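Local atomic coordinates of RNA-binding protein Unr (Drosophila melanogaster, PDB entry 4QQB), a protein that binds RNA, associating through this first cold-shock domain with the 3'-UTR of msl-2 transcripts, and regulates X-chromosome dosage compensation in both sexes. Residues S38-I41 and D42-K45. Sequence-based numbering, arbitrary orientation.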
ATOM      1  N   SER E  38      -2.746 -21.341 -12.752  1.00112.86           N
ATOM      2  CA  SER E  38      -4.105 -21.884 -12.631  1.00115.34           C
ATOM      3  C   SER E  38      -4.198 -23.049 -11.628  1.00119.47           C
ATOM      4  O   SER E  38      -3.486 -24.052 -11.752  1.00110.80           O
ATOM      5  CB  SER E  38      -4.589 -22.351 -14.004  1.00112.52           C
ATOM      6  OG  SER E  38      -4.352 -21.358 -14.986  1.00108.41           O
ATOM      7  N   GLY E  39      -5.073 -22.901 -10.632  1.00125.54           N
ATOM      8  CA  GLY E  39      -5.369 -23.973  -9.681  1.00127.95           C
ATOM      9  C   GLY E  39      -4.241 -24.353  -8.738  1.00129.54           C
ATOM     10  O   GLY E  39      -3.171 -23.750  -8.752  1.00122.89           O
ATOM     11  N   ASN E  40      -4.509 -25.370  -7.921  1.00138.88           N
ATOM     12  CA  ASN E  40      -3.579 -25.910  -6.912  1.00140.53           C
ATOM     13  C   ASN E  40      -2.104 -25.498  -7.028  1.00136.75           C
ATOM     14  O   ASN E  40      -1.297 -26.176  -7.667  1.00134.14           O
ATOM     15  CB  ASN E  40      -3.698 -27.447  -6.852  1.00147.34           C
ATOM     16  CG  ASN E  40      -3.729 -28.097  -8.233  1.00154.14           C
ATOM     17  OD1 ASN E  40      -3.474 -27.447  -9.250  1.00157.93           O
ATOM     18  ND2 ASN E  40      -4.047 -29.389  -8.270  1.00153.00           N
ATOM     19  N   ILE E  41      -1.771 -24.376  -6.398  1.00133.83           N
ATOM     20  CA  ILE E  41      -0.385 -23.945  -6.247  1.00130.02           C
ATOM     21  C   ILE E  41       0.223 -24.730  -5.088  1.00131.73           C
ATOM     22  O   ILE E  41       1.316 -25.279  -5.208  1.00135.29           O
ATOM     23  CB  ILE E  41      -0.281 -22.438  -5.935  1.00128.24           C
ATOM     24  CG1 ILE E  41      -0.912 -21.601  -7.051  1.00132.10           C
ATOM     25  CG2 ILE E  41       1.174 -22.032  -5.752  1.00126.46           C
ATOM     26  CD1 ILE E  41      -1.374 -20.229  -6.606  1.00134.09           C
ATOM     27  N   ASP E  42      -0.505 -24.765  -3.971  1.00131.42           N
ATOM     28  CA  ASP E  42      -0.129 -25.517  -2.762  1.00129.29           C
ATOM     29  C   ASP E  42       0.723 -26.773  -3.001  1.00128.82           C
ATOM     30  O   ASP E  42       1.650 -27.035  -2.234  1.00133.13           O
ATOM     31  CB  ASP E  42      -1.381 -25.877  -1.943  1.00132.68           C
ATOM     32  CG  ASP E  42      -2.520 -26.432  -2.801  1.00139.34           C
ATOM     33  OD1 ASP E  42      -2.358 -26.572  -4.034  1.00141.75           O
ATOM     34  OD2 ASP E  42      -3.594 -26.724  -2.235  1.00144.14           O
ATOM     35  N   HIS E  43       0.410 -27.548  -4.042  1.00126.52           N
ATOM     36  CA  HIS E  43       1.288 -28.652  -4.459  1.00126.65           C
ATOM     37  C   HIS E  43       1.765 -28.479  -5.905  1.00120.15           C
ATOM     38  O   HIS E  43       1.306 -29.145  -6.828  1.00122.27           O
ATOM     39  CB  HIS E  43       0.660 -30.037  -4.196  1.00133.48           C
ATOM     40  CG  HIS E  43      -0.686 -30.242  -4.824  1.00139.98           C
ATOM     41  ND1 HIS E  43      -0.854 -30.916  -6.017  1.00142.90           N
ATOM     42  CD2 HIS E  43      -1.927 -29.891  -4.413  1.00140.53           C
ATOM     43  CE1 HIS E  43      -2.139 -30.957  -6.319  1.00141.23           C
ATOM     44  NE2 HIS E  43      -2.812 -30.342  -5.363  1.00141.17           N
ATOM     45  N   LEU E  44       2.682 -27.533  -6.066  1.00116.75           N
ATOM     46  CA  LEU E  44       3.464 -27.334  -7.283  1.00111.05           C
ATOM     47  C   LEU E  44       4.897 -27.155  -6.797  1.00109.83           C
ATOM     48  O   LEU E  44       5.117 -26.496  -5.780  1.00111.54           O
ATOM     49  CB  LEU E  44       2.982 -26.080  -8.017  1.00111.22           C
ATOM     50  CG  LEU E  44       3.968 -25.269  -8.875  1.00112.06           C
ATOM     51  CD1 LEU E  44       4.316 -25.987 -10.169  1.00113.30           C
ATOM     52  CD2 LEU E  44       3.395 -23.890  -9.174  1.00111.72           C
ATOM     53  N   LYS E  45       5.872 -27.730  -7.501  1.00107.41           N
ATOM     54  CA  LYS E  45       7.270 -27.633  -7.053  1.00107.39           C
ATOM     55  C   LYS E  45       8.312 -27.724  -8.175  1.00 95.31           C
ATOM     56  O   LYS E  45       7.984 -27.992  -9.335  1.00 82.77           O
ATOM     57  CB  LYS E  45       7.555 -28.654  -5.922  1.00114.04           C
ATOM     58  CG  LYS E  45       8.189 -29.983  -6.327  1.00117.79           C
ATOM     59  CD  LYS E  45       7.290 -30.830  -7.215  1.00119.26           C
ATOM     60  CE  LYS E  45       8.113 -31.795  -8.058  1.00119.70           C
ATOM     61  NZ  LYS E  45       7.268 -32.719  -8.859  1.00120.00           N
TER
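In N40 and H43 alike the first torsion tucks CG between the two backbone arms (chi1 45° in N40), and these matching torsions turn an amide and an imidazole toward one another across a tight bend of the chain. The two flat groups stand nearly perpendicular, their planes 80° apart, and the amide nitrogen approaches obliquely the part of the ring that holds CE1 and NE2: N40 ND2 lies 3.1 Å from H43 CE1, while N40 CB approaches H43 NE2 at 3.4 Å. The other end of the amide is engaged separately, since N40 OD1 accepts a hydrogen bond from NZ of K70, so the carboxamide spans the lysine and the histidine. With an alanine here, the K70 ammonium would probably lose this acceptor and the H43 imidazole would be left without its amide neighbour, freer to turn.

The D42 carboxylate leans back over the N40 backbone, with D42 OD1 3.2 Å from N40 CA, and the same oxygen accepts a hydrogen bond from H43 N (2.9 Å). That bond is bent, 134° at the hydrogen, and reaches the oxygen from above the carboxylate plane. Beyond the polar groups, I41 and L44 make a looser apolar contact, I41 CG2 lying 4.5 Å from L44 CD2, and L44 CB rests 3.4 Å from I41 O.

This is a surface turn, its nearest atom about 6 Å from the bound nucleic acid. It belongs to the long loop joining strands 29-33 and 49-56 of the cold-shock domain, an OB-type antiparallel fold. I41 packs on F34 and L44 on F37 within that loop, while K70 ties N40 to the end of strand 63-70, one of the two outermost strands of the sheet within this chain.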